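Local structure of hypothetical protein SMU.776 (Streptococcus mutans, 2B78) at residues Gln199-Arg203 against Ala225-Ala229; Ser247-Leu252 against Gln266-Met270; Met336-Lys342 against Leu378-Thr382. The protein is a putative S-adenosyl-L-methionine-dependent methyltransferase, probably able to bind RNA, whose substrate is not established. All coordinates share one frame; numbering follows the deposited sequence.

Interaction 1 (Gln199-Arg203 against Ala225-Ala229)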
ATOM      1  N   GLN A 199       1.778   5.863   1.470  1.00 11.76           N
ATOM      2  CA  GLN A 199       1.129   7.118   1.869  1.00 12.57           C
ATOM      3  C   GLN A 199       2.116   8.258   2.138  1.00 12.08           C
ATOM      4  O   GLN A 199       1.764   9.283   2.751  1.00 13.88           O
ATOM      5  CB  GLN A 199       0.264   6.871   3.105  1.00 11.87           C
ATOM      6  CG  GLN A 199      -0.730   5.748   2.879  1.00 11.34           C
ATOM      7  CD  GLN A 199      -1.586   5.445   4.084  1.00 14.90           C
ATOM      8  OE1 GLN A 199      -1.074   5.128   5.163  1.00 14.86           O
ATOM      9  NE2 GLN A 199      -2.908   5.526   3.907  1.00 11.50           N
ATOM     10  N   ARG A 200       3.342   8.085   1.655  1.00 11.17           N
ATOM     11  CA  ARG A 200       4.406   9.071   1.856  1.00  9.04           C
ATOM     12  C   ARG A 200       4.072  10.489   1.429  1.00  8.69           C
ATOM     13  O   ARG A 200       4.430  11.446   2.106  1.00  9.89           O
ATOM     14  CB  ARG A 200       5.673   8.642   1.117  1.00  8.10           C
ATOM     15  CG  ARG A 200       6.795   9.682   1.176  1.00  6.69           C
ATOM     16  CD  ARG A 200       8.082   9.148   0.559  1.00  5.65           C
ATOM     17  NE  ARG A 200       7.938   8.939  -0.874  1.00  8.76           N
ATOM     18  CZ  ARG A 200       7.740   7.763  -1.467  1.00  6.68           C
ATOM     19  NH1 ARG A 200       7.662   6.648  -0.761  1.00  6.71           N
ATOM     20  NH2 ARG A 200       7.610   7.717  -2.783  1.00 10.14           N
ATOM     21  N   GLN A 201       3.406  10.635   0.293  1.00  9.85           N
ATOM     22  CA  GLN A 201       3.103  11.975  -0.186  1.00 11.25           C
ATOM     23  C   GLN A 201       1.964  12.618   0.599  1.00 11.41           C
ATOM     24  O   GLN A 201       1.854  13.836   0.644  1.00 13.01           O
ATOM     25  CB  GLN A 201       2.828  11.929  -1.696  1.00  9.82           C
ATOM     26  CG  GLN A 201       3.992  11.249  -2.443  1.00 11.53           C
ATOM     27  CD  GLN A 201       3.879  11.309  -3.950  1.00 12.25           C
ATOM     28  OE1 GLN A 201       2.814  11.588  -4.501  1.00 12.28           O
ATOM     29  NE2 GLN A 201       4.983  11.024  -4.630  1.00 11.77           N
ATOM     30  N   VAL A 202       1.131  11.806   1.243  1.00 12.45           N
ATOM     31  CA  VAL A 202       0.040  12.349   2.047  1.00 13.67           C
ATOM     32  C   VAL A 202       0.672  12.876   3.333  1.00 12.84           C
ATOM     33  O   VAL A 202       0.310  13.953   3.823  1.00 11.37           O
ATOM     34  CB  VAL A 202      -1.016  11.274   2.404  1.00 14.01           C
ATOM     35  CG1 VAL A 202      -2.156  11.920   3.173  1.00 14.98           C
ATOM     36  CG2 VAL A 202      -1.554  10.614   1.138  1.00 14.16           C
ATOM     37  N   ARG A 203       1.615  12.108   3.885  1.00 12.98           N
ATOM     38  CA  ARG A 203       2.314  12.533   5.091  1.00 13.09           C
ATOM     39  C   ARG A 203       3.150  13.773   4.776  1.00 13.42           C
ATOM     40  O   ARG A 203       3.318  14.637   5.631  1.00 13.54           O
ATOM     41  CB  ARG A 203       3.204  11.413   5.641  1.00 12.91           C
ATOM     42  CG  ARG A 203       2.425  10.312   6.359  1.00 12.80           C
ATOM     43  CD  ARG A 203       3.340   9.308   7.048  1.00 12.50           C
ATOM     44  NE  ARG A 203       4.089   8.496   6.086  1.00 13.71           N
ATOM     45  CZ  ARG A 203       3.646   7.360   5.558  1.00 13.99           C
ATOM     46  NH1 ARG A 203       2.454   6.887   5.900  1.00 11.88           N
ATOM     47  NH2 ARG A 203       4.394   6.700   4.686  1.00 15.25           N
ATOM     48  N   ALA A 225       1.208   7.224  12.152  1.00  9.46           N
ATOM     49  CA  ALA A 225       2.186   7.901  11.304  1.00  8.86           C
ATOM     50  C   ALA A 225       1.635   9.232  10.757  1.00 10.20           C
ATOM     51  O   ALA A 225       2.398  10.183  10.566  1.00 11.94           O
ATOM     52  CB  ALA A 225       2.614   6.991  10.155  1.00  8.53           C
ATOM     53  N   PHE A 226       0.328   9.311  10.490  1.00  7.48           N
ATOM     54  CA  PHE A 226      -0.262  10.569   9.989  1.00  7.24           C
ATOM     55  C   PHE A 226      -0.254  11.626  11.089  1.00  7.40           C
ATOM     56  O   PHE A 226      -0.101  12.822  10.825  1.00  6.80           O
ATOM     57  CB  PHE A 226      -1.720  10.383   9.542  1.00  5.18           C
ATOM     58  CG  PHE A 226      -1.893   9.718   8.209  1.00  2.17           C
ATOM     59  CD1 PHE A 226      -1.225  10.180   7.078  1.00  1.39           C
ATOM     60  CD2 PHE A 226      -2.778   8.647   8.076  1.00  1.39           C
ATOM     61  CE1 PHE A 226      -1.442   9.586   5.833  1.00  3.00           C
ATOM     62  CE2 PHE A 226      -3.003   8.050   6.842  1.00  2.03           C
ATOM     63  CZ  PHE A 226      -2.333   8.520   5.714  1.00  2.05           C
ATOM     64  N   SER A 227      -0.436  11.179  12.329  1.00  8.39           N
ATOM     65  CA  SER A 227      -0.464  12.086  13.462  1.00  9.18           C
ATOM     66  C   SER A 227       0.897  12.723  13.712  1.00 10.15           C
ATOM     67  O   SER A 227       0.991  13.933  13.960  1.00  8.65           O
ATOM     68  CB  SER A 227      -0.932  11.336  14.708  1.00 10.31           C
ATOM     69  OG  SER A 227      -2.234  10.827  14.498  1.00 12.86           O
ATOM     70  N   VAL A 228       1.956  11.918  13.638  1.00 11.30           N
ATOM     71  CA  VAL A 228       3.301  12.440  13.839  1.00 11.73           C
ATOM     72  C   VAL A 228       3.648  13.419  12.710  1.00 10.70           C
ATOM     73  O   VAL A 228       4.271  14.454  12.948  1.00 11.53           O
ATOM     74  CB  VAL A 228       4.352  11.280  13.918  1.00 13.88           C
ATOM     75  CG1 VAL A 228       4.521  10.613  12.565  1.00 14.94           C
ATOM     76  CG2 VAL A 228       5.681  11.812  14.426  1.00 14.98           C
ATOM     77  N   ALA A 229       3.219  13.104  11.490  1.00 10.19           N
ATOM     78  CA  ALA A 229       3.466  13.969  10.331  1.00  9.20           C
ATOM     79  C   ALA A 229       2.794  15.324  10.564  1.00  9.23           C
ATOM     80  O   ALA A 229       3.405  16.392  10.398  1.00  8.44           O
ATOM     81  CB  ALA A 229       2.902  13.312   9.057  1.00  6.60           C
TER

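Interaction 2 (Ser247-Leu252 against Gln266-Met270)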
ATOM      1  N   SER A 247      -1.108  -0.382  19.260  1.00 15.57           N
ATOM      2  CA  SER A 247      -0.925   0.962  18.714  1.00 14.57           C
ATOM      3  C   SER A 247      -0.236   1.949  19.648  1.00 13.85           C
ATOM      4  O   SER A 247       0.464   2.848  19.176  1.00 14.89           O
ATOM      5  CB  SER A 247      -2.270   1.549  18.285  1.00 14.87           C
ATOM      6  OG  SER A 247      -3.131   1.731  19.399  1.00 17.26           O
ATOM      7  N   ARG A 248      -0.419   1.798  20.961  1.00 12.40           N
ATOM      8  CA  ARG A 248       0.192   2.736  21.903  1.00 12.26           C
ATOM      9  C   ARG A 248       1.710   2.854  21.787  1.00 12.80           C
ATOM     10  O   ARG A 248       2.232   3.900  21.404  1.00 13.71           O
ATOM     11  CB  ARG A 248      -0.159   2.371  23.349  1.00 10.69           C
ATOM     12  CG  ARG A 248      -1.654   2.403  23.674  1.00 13.04           C
ATOM     13  CD  ARG A 248      -1.885   2.770  25.142  1.00 10.05           C
ATOM     14  NE  ARG A 248      -3.295   2.767  25.535  1.00 10.58           N
ATOM     15  CZ  ARG A 248      -4.001   1.669  25.787  1.00 10.68           C
ATOM     16  NH1 ARG A 248      -3.430   0.474  25.682  1.00 10.85           N
ATOM     17  NH2 ARG A 248      -5.269   1.762  26.166  1.00  7.69           N
ATOM     18  N   ALA A 249       2.421   1.790  22.138  1.00 12.15           N
ATOM     19  CA  ALA A 249       3.878   1.823  22.087  1.00 11.69           C
ATOM     20  C   ALA A 249       4.427   2.147  20.696  1.00 12.14           C
ATOM     21  O   ALA A 249       5.382   2.922  20.564  1.00 13.96           O
ATOM     22  CB  ALA A 249       4.442   0.492  22.577  1.00  9.45           C
ATOM     23  N   LEU A 250       3.822   1.563  19.665  1.00 11.95           N
ATOM     24  CA  LEU A 250       4.268   1.772  18.283  1.00 12.64           C
ATOM     25  C   LEU A 250       4.049   3.194  17.810  1.00 13.26           C
ATOM     26  O   LEU A 250       4.757   3.677  16.931  1.00 15.23           O
ATOM     27  CB  LEU A 250       3.550   0.815  17.332  1.00  9.28           C
ATOM     28  CG  LEU A 250       3.754  -0.677  17.603  1.00 10.70           C
ATOM     29  CD1 LEU A 250       3.063  -1.484  16.523  1.00  8.42           C
ATOM     30  CD2 LEU A 250       5.242  -0.989  17.630  1.00  9.74           C
ATOM     31  N   SER A 251       3.053   3.864  18.375  1.00 13.22           N
ATOM     32  CA  SER A 251       2.786   5.240  17.995  1.00 11.95           C
ATOM     33  C   SER A 251       3.754   6.159  18.737  1.00 11.95           C
ATOM     34  O   SER A 251       4.293   7.106  18.165  1.00 14.38           O
ATOM     35  CB  SER A 251       1.333   5.605  18.329  1.00  8.62           C
ATOM     36  OG  SER A 251       0.437   4.807  17.578  1.00  4.63           O
ATOM     37  N   LEU A 252       3.979   5.865  20.012  1.00 12.04           N
ATOM     38  CA  LEU A 252       4.880   6.656  20.843  1.00 13.33           C
ATOM     39  C   LEU A 252       6.299   6.694  20.266  1.00 13.89           C
ATOM     40  O   LEU A 252       7.017   7.708  20.377  1.00 12.97           O
ATOM     41  CB  LEU A 252       4.919   6.071  22.267  1.00 13.62           C
ATOM     42  CG  LEU A 252       3.630   6.140  23.091  1.00 16.02           C
ATOM     43  CD1 LEU A 252       3.773   5.330  24.388  1.00 17.45           C
ATOM     44  CD2 LEU A 252       3.311   7.596  23.398  1.00 15.80           C
ATOM     45  N   GLN A 266      -2.845  12.881  21.824  1.00 13.28           N
ATOM     46  CA  GLN A 266      -3.508  11.789  22.534  1.00 11.57           C
ATOM     47  C   GLN A 266      -3.625  10.513  21.718  1.00 12.10           C
ATOM     48  O   GLN A 266      -3.975  10.554  20.535  1.00 11.61           O
ATOM     49  CB  GLN A 266      -4.916  12.214  22.951  1.00  8.66           C
ATOM     50  CG  GLN A 266      -4.996  13.111  24.184  1.00 11.99           C
ATOM     51  CD  GLN A 266      -4.397  14.490  23.969  1.00 15.23           C
ATOM     52  OE1 GLN A 266      -4.752  15.194  23.024  1.00 16.91           O
ATOM     53  NE2 GLN A 266      -3.488  14.885  24.857  1.00 14.37           N
ATOM     54  N   LEU A 267      -3.350   9.378  22.358  1.00 12.90           N
ATOM     55  CA  LEU A 267      -3.467   8.081  21.703  1.00 13.60           C
ATOM     56  C   LEU A 267      -4.612   7.352  22.401  1.00 15.07           C
ATOM     57  O   LEU A 267      -4.586   7.161  23.626  1.00 16.68           O
ATOM     58  CB  LEU A 267      -2.181   7.267  21.848  1.00 13.77           C
ATOM     59  CG  LEU A 267      -0.842   7.871  21.403  1.00 13.21           C
ATOM     60  CD1 LEU A 267       0.215   6.803  21.570  1.00 13.79           C
ATOM     61  CD2 LEU A 267      -0.882   8.353  19.968  1.00 10.57           C
ATOM     62  N   VAL A 268      -5.611   6.952  21.617  1.00 14.56           N
ATOM     63  CA  VAL A 268      -6.784   6.261  22.129  1.00 13.02           C
ATOM     64  C   VAL A 268      -6.888   4.847  21.569  1.00 14.03           C
ATOM     65  O   VAL A 268      -6.568   4.607  20.409  1.00 14.53           O
ATOM     66  CB  VAL A 268      -8.067   7.033  21.741  1.00 13.33           C
ATOM     67  CG1 VAL A 268      -9.303   6.272  22.193  1.00  7.85           C
ATOM     68  CG2 VAL A 268      -8.037   8.432  22.346  1.00  9.38           C
ATOM     69  N   VAL A 269      -7.307   3.901  22.401  1.00 15.13           N
ATOM     70  CA  VAL A 269      -7.494   2.530  21.932  1.00 16.31           C
ATOM     71  C   VAL A 269      -8.976   2.263  22.074  1.00 16.58           C
ATOM     72  O   VAL A 269      -9.482   2.073  23.189  1.00 18.02           O
ATOM     73  CB  VAL A 269      -6.720   1.492  22.774  1.00 17.27           C
ATOM     74  CG1 VAL A 269      -6.954   0.091  22.206  1.00 14.66           C
ATOM     75  CG2 VAL A 269      -5.230   1.816  22.753  1.00 18.52           C
ATOM     76  N   MET A 270      -9.680   2.258  20.948  1.00 16.11           N
ATOM     77  CA  MET A 270     -11.113   2.052  20.977  1.00 16.05           C
ATOM     78  C   MET A 270     -11.642   1.741  19.586  1.00 16.82           C
ATOM     79  O   MET A 270     -11.009   2.076  18.578  1.00 17.62           O
ATOM     80  CB  MET A 270     -11.786   3.323  21.499  1.00 15.93           C
ATOM     81  CG  MET A 270     -13.255   3.180  21.821  1.00 15.13           C
ATOM     82  SD  MET A 270     -14.007   4.771  22.234  1.00 17.90           S
ATOM     83  CE  MET A 270     -13.021   5.276  23.595  1.00 11.25           C
TER
HETATM   84  O   HOH W   1      -3.823   4.387  19.926  1.00 13.48           O

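Interaction 3 (Met336-Lys342 against Leu378-Thr382)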
ATOM      1  N   MET A 336     -11.875  -1.623  -4.930  1.00 24.10           N
ATOM      2  CA  MET A 336     -12.719  -0.444  -5.139  1.00 23.89           C
ATOM      3  C   MET A 336     -12.128   0.527  -6.159  1.00 23.07           C
ATOM      4  O   MET A 336     -10.947   0.874  -6.089  1.00 23.66           O
ATOM      5  CB  MET A 336     -12.943   0.318  -3.829  1.00 24.63           C
ATOM      6  CG  MET A 336     -14.222  -0.042  -3.085  1.00 24.38           C
ATOM      7  SD  MET A 336     -14.877   1.404  -2.217  1.00 30.93           S
ATOM      8  CE  MET A 336     -16.453   1.606  -3.034  1.00 28.52           C
ATOM      9  N   THR A 337     -12.946   0.970  -7.110  1.00 21.44           N
ATOM     10  CA  THR A 337     -12.469   1.923  -8.100  1.00 19.13           C
ATOM     11  C   THR A 337     -12.547   3.316  -7.481  1.00 18.89           C
ATOM     12  O   THR A 337     -13.158   3.511  -6.421  1.00 17.03           O
ATOM     13  CB  THR A 337     -13.334   1.921  -9.384  1.00 19.70           C
ATOM     14  OG1 THR A 337     -14.660   2.368  -9.069  1.00 18.56           O
ATOM     15  CG2 THR A 337     -13.405   0.524  -9.984  1.00 18.85           C
ATOM     16  N   VAL A 338     -11.926   4.282  -8.149  1.00 17.87           N
ATOM     17  CA  VAL A 338     -11.944   5.658  -7.683  1.00 17.72           C
ATOM     18  C   VAL A 338     -13.389   6.151  -7.642  1.00 18.09           C
ATOM     19  O   VAL A 338     -13.787   6.822  -6.696  1.00 16.73           O
ATOM     20  CB  VAL A 338     -11.128   6.576  -8.622  1.00 17.43           C
ATOM     21  CG1 VAL A 338     -11.475   8.039  -8.368  1.00 15.67           C
ATOM     22  CG2 VAL A 338      -9.641   6.339  -8.410  1.00 16.19           C
ATOM     23  N   SER A 339     -14.169   5.817  -8.671  1.00 18.85           N
ATOM     24  CA  SER A 339     -15.562   6.253  -8.729  1.00 19.86           C
ATOM     25  C   SER A 339     -16.421   5.572  -7.666  1.00 19.79           C
ATOM     26  O   SER A 339     -17.299   6.207  -7.078  1.00 20.39           O
ATOM     27  CB  SER A 339     -16.149   6.020 -10.132  1.00 20.46           C
ATOM     28  OG  SER A 339     -16.081   4.660 -10.515  1.00 23.23           O
ATOM     29  N   GLN A 340     -16.180   4.288  -7.421  1.00 19.36           N
ATOM     30  CA  GLN A 340     -16.928   3.554  -6.396  1.00 19.81           C
ATOM     31  C   GLN A 340     -16.664   4.168  -5.030  1.00 19.33           C
ATOM     32  O   GLN A 340     -17.564   4.262  -4.186  1.00 19.44           O
ATOM     33  CB  GLN A 340     -16.489   2.101  -6.340  1.00 22.32           C
ATOM     34  CG  GLN A 340     -17.208   1.174  -7.288  1.00 26.59           C
ATOM     35  CD  GLN A 340     -16.744  -0.255  -7.115  1.00 30.24           C
ATOM     36  OE1 GLN A 340     -15.564  -0.568  -7.318  1.00 31.34           O
ATOM     37  NE2 GLN A 340     -17.665  -1.136  -6.727  1.00 32.01           N
ATOM     38  N   PHE A 341     -15.414   4.565  -4.814  1.00 17.39           N
ATOM     39  CA  PHE A 341     -14.997   5.167  -3.557  1.00 15.36           C
ATOM     40  C   PHE A 341     -15.671   6.516  -3.409  1.00 15.43           C
ATOM     41  O   PHE A 341     -16.257   6.822  -2.369  1.00 12.61           O
ATOM     42  CB  PHE A 341     -13.469   5.321  -3.532  1.00 14.26           C
ATOM     43  CG  PHE A 341     -12.918   5.802  -2.209  1.00 13.14           C
ATOM     44  CD1 PHE A 341     -13.439   5.333  -1.010  1.00 10.43           C
ATOM     45  CD2 PHE A 341     -11.864   6.714  -2.171  1.00 11.04           C
ATOM     46  CE1 PHE A 341     -12.922   5.766   0.212  1.00 12.54           C
ATOM     47  CE2 PHE A 341     -11.336   7.153  -0.957  1.00 11.45           C
ATOM     48  CZ  PHE A 341     -11.870   6.677   0.241  1.00 12.42           C
ATOM     49  N   LYS A 342     -15.599   7.322  -4.463  1.00 16.13           N
ATOM     50  CA  LYS A 342     -16.212   8.640  -4.433  1.00 16.11           C
ATOM     51  C   LYS A 342     -17.706   8.515  -4.128  1.00 16.29           C
ATOM     52  O   LYS A 342     -18.270   9.363  -3.440  1.00 16.59           O
ATOM     53  CB  LYS A 342     -15.997   9.337  -5.771  1.00 15.80           C
ATOM     54  CG  LYS A 342     -16.216  10.837  -5.741  1.00 19.56           C
ATOM     55  CD  LYS A 342     -15.665  11.457  -7.015  1.00 20.63           C
ATOM     56  CE  LYS A 342     -15.723  12.969  -6.977  1.00 23.75           C
ATOM     57  NZ  LYS A 342     -15.078  13.544  -8.187  1.00 26.48           N
ATOM     58  N   LEU A 378      -4.255   2.749  -4.120  1.00 11.88           N
ATOM     59  CA  LEU A 378      -4.397   3.792  -3.117  1.00 12.27           C
ATOM     60  C   LEU A 378      -5.255   4.924  -3.662  1.00 12.88           C
ATOM     61  O   LEU A 378      -5.079   5.361  -4.796  1.00 12.59           O
ATOM     62  CB  LEU A 378      -3.021   4.327  -2.709  1.00 11.94           C
ATOM     63  CG  LEU A 378      -2.938   5.443  -1.666  1.00 12.55           C
ATOM     64  CD1 LEU A 378      -3.513   4.965  -0.335  1.00 11.26           C
ATOM     65  CD2 LEU A 378      -1.491   5.845  -1.478  1.00 10.54           C
ATOM     66  N   LYS A 379      -6.204   5.375  -2.850  1.00 13.39           N
ATOM     67  CA  LYS A 379      -7.082   6.476  -3.229  1.00 14.24           C
ATOM     68  C   LYS A 379      -7.245   7.350  -2.000  1.00 14.43           C
ATOM     69  O   LYS A 379      -7.721   6.886  -0.964  1.00 15.42           O
ATOM     70  CB  LYS A 379      -8.443   5.943  -3.676  1.00 14.95           C
ATOM     71  CG  LYS A 379      -8.402   5.171  -4.982  1.00 15.02           C
ATOM     72  CD  LYS A 379      -9.667   4.383  -5.206  1.00 15.69           C
ATOM     73  CE  LYS A 379      -9.593   3.035  -4.514  1.00 17.35           C
ATOM     74  NZ  LYS A 379      -8.566   2.172  -5.160  1.00 16.10           N
ATOM     75  N   VAL A 380      -6.823   8.606  -2.096  1.00 13.47           N
ATOM     76  CA  VAL A 380      -6.947   9.512  -0.963  1.00 13.31           C
ATOM     77  C   VAL A 380      -7.584  10.801  -1.436  1.00 14.07           C
ATOM     78  O   VAL A 380      -7.029  11.507  -2.289  1.00 13.81           O
ATOM     79  CB  VAL A 380      -5.572   9.819  -0.322  1.00 12.35           C
ATOM     80  CG1 VAL A 380      -5.759  10.639   0.949  1.00 11.33           C
ATOM     81  CG2 VAL A 380      -4.848   8.510  -0.003  1.00 10.92           C
ATOM     82  N   PHE A 381      -8.760  11.092  -0.888  1.00 14.08           N
ATOM     83  CA  PHE A 381      -9.503  12.294  -1.235  1.00 13.55           C
ATOM     84  C   PHE A 381      -9.433  13.321  -0.122  1.00 14.05           C
ATOM     85  O   PHE A 381      -9.681  13.000   1.041  1.00 15.28           O
ATOM     86  CB  PHE A 381     -10.975  11.954  -1.479  1.00 13.44           C
ATOM     87  CG  PHE A 381     -11.270  11.462  -2.864  1.00 11.05           C
ATOM     88  CD1 PHE A 381     -11.099  12.298  -3.962  1.00 10.93           C
ATOM     89  CD2 PHE A 381     -11.757  10.174  -3.066  1.00 11.42           C
ATOM     90  CE1 PHE A 381     -11.415  11.860  -5.251  1.00 12.36           C
ATOM     91  CE2 PHE A 381     -12.078   9.721  -4.349  1.00 12.82           C
ATOM     92  CZ  PHE A 381     -11.907  10.573  -5.447  1.00 11.28           C
ATOM     93  N   THR A 382      -9.081  14.552  -0.474  1.00 14.31           N
ATOM     94  CA  THR A 382      -9.029  15.637   0.496  1.00 15.96           C
ATOM     95  C   THR A 382     -10.269  16.462   0.170  1.00 16.04           C
ATOM     96  O   THR A 382     -10.392  16.993  -0.935  1.00 15.73           O
ATOM     97  CB  THR A 382      -7.750  16.488   0.330  1.00 15.12           C
ATOM     98  OG1 THR A 382      -6.598  15.684   0.628  1.00 13.73           O
ATOM     99  CG2 THR A 382      -7.777  17.680   1.280  1.00 17.36           C
TER

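Interaction 1 (Gln199-Arg203 against Ala225-Ala229)
Arg203 lies alongside the start of helix 225-232 and meets a different partner at almost every step of its chain. Its CB rests on the methyl CB of Ala229, 3.9 Å away, where the two segments come nearest, the CA atoms of Arg203 and Ala229 being 5.6 Å apart; alanine, with one methyl, suits so close an approach. CG then touches CD1 of Phe226 at 3.7 Å. CD lies beside Ala225, 3.7 Å from its O and nearly as close to its CB. A bend at chi3 (-69°) turns the planar end back over its own segment, where C of Gln199 lies over one guanidinium face, toward its rim. Beyond the methylenes the charge is met from outside: NE pairs with Glu178 in a salt bridge, and NH2 bonds O of Phe196. Arginine suits this buried place because its long aliphatic part packs against the helix while its N-H groups have acceptors.

The Phe226 ring reaches across to Gln199, Val202 and the CG of Arg203. Its CE1 meets CG1 of Val202 at 3.6 Å, a plain apolar contact, and its CZ comes 3.5 Å from NE2 of Gln199. That nitrogen lies at the ring edge, with amide and ring planes 57° apart, and its hydrogen bond goes to Asp292. Gln199 is also the N-cap residue of helix 200-210.

Around the pair, Tyr183 of strand 181-185 touches Arg203, Ala225 and Ala229, while Leu206 further along helix 200-210 continues the packing on Phe226. The contact joins two helices with strand 215-219 between them in sequence.

Interaction 2 (Ser247-Leu252 against Gln266-Met270)
Leu267 and Val269 turn their side chains toward helix 247-257, and most of the contact is apolar. CD1 of Leu267 touches one turn of the helix, 3.5 Å from O of Arg248, 3.6 Å from CB of Ser251 and 3.7 Å from CD2 of Leu252. This single methyl thus meets three residues, while CD2 of Leu267 also nears CB of Ser251, a residue small enough to leave it room.

A second kind of contact is a methyl over a flat cation. CG2 of Val269 sits above the centre of the Arg248 guanidinium, 3.3 Å from CZ, where the extended arginine chain crosses the valine at about a right angle.

The polar link runs through water. One water donates to OG of Ser247 and to O of Val268, 2.8 Å from each, bridging helix and strand; the same hydroxyl is also bonded to O of Ala244. Ser247 follows Arg246, and its side chain lies about 4 Å from that of Asp242; both bind S-adenosyl-L-homocysteine, so the start of this helix borders the cofactor site.

Segments 247-252 and 266-269 run nearly antiparallel, 157° apart, within a beta-alpha-beta unit: strand 265-269 is an edge strand of the seven-stranded sheet, parallel to strand 237-242.

Interaction 3 (Met336-Lys342 against Leu378-Thr382)
Phe341 and Phe381 slide past one another with planes 30° apart and centroids 5.8 Å apart, so they barely overlap. This is helix-on-sheet packing in the Rossmann-like methyltransferase fold: helix 338-349 lies against strand 379-384, where two phenylalanines, a valine and lysine methylenes pack. CD2 of Phe341 comes to the edge of the Phe381 ring, 3.6 Å from its CD2, while O of Lys379 approaches the Phe341 ring obliquely. CG1 of Val338 and CD of Lys342 also reach Phe381 at an oblique angle. Tyr310 and Tyr356 continue the cluster, edge-to-face with Phe341 and Phe381 respectively.

Lys379 joins the apolar and polar parts. Its CB lies against Phe341 and its CD is 3.6 Å from CA of Val338; bends at chi3 (-85°) and chi4 then bring NZ to O of Met336, just before the N-cap residue. There it makes a weak hydrogen bond of 2.9 Å, beside a firmer one to O of Tyr377. A lysine can bury its methylenes and still give its ammonium to carbonyls.

The same helix end is closed by a capping box: Gln340 N donates to OG1 of Thr337, and Thr337 N donates to OE1 of Gln340 at 3.0 Å with an N-H...O angle of 162°.

From the N terminus the three contacts follow in series, none nested in or crossing another. Interaction 1 closes a loop of 21 residues that contains strand 215-219 and brings two helices together. Interaction 2 closes a shorter one, 13 residues, fixing helix 247-257 on the edge strand 265-269. Interaction 3 closes the longest, 35 residues, which includes strand 355-360 at the other edge of the same seven-stranded sheet. Interactions 2 and 3 reach this sheet toward its two ends, their centres about 27 Å apart. Interactions 1 and 3 touch on the side of strand 379-384 turned away from helix 338-349, where CG2 of Val380 meets CG2 of Val202 at 4.1 Å.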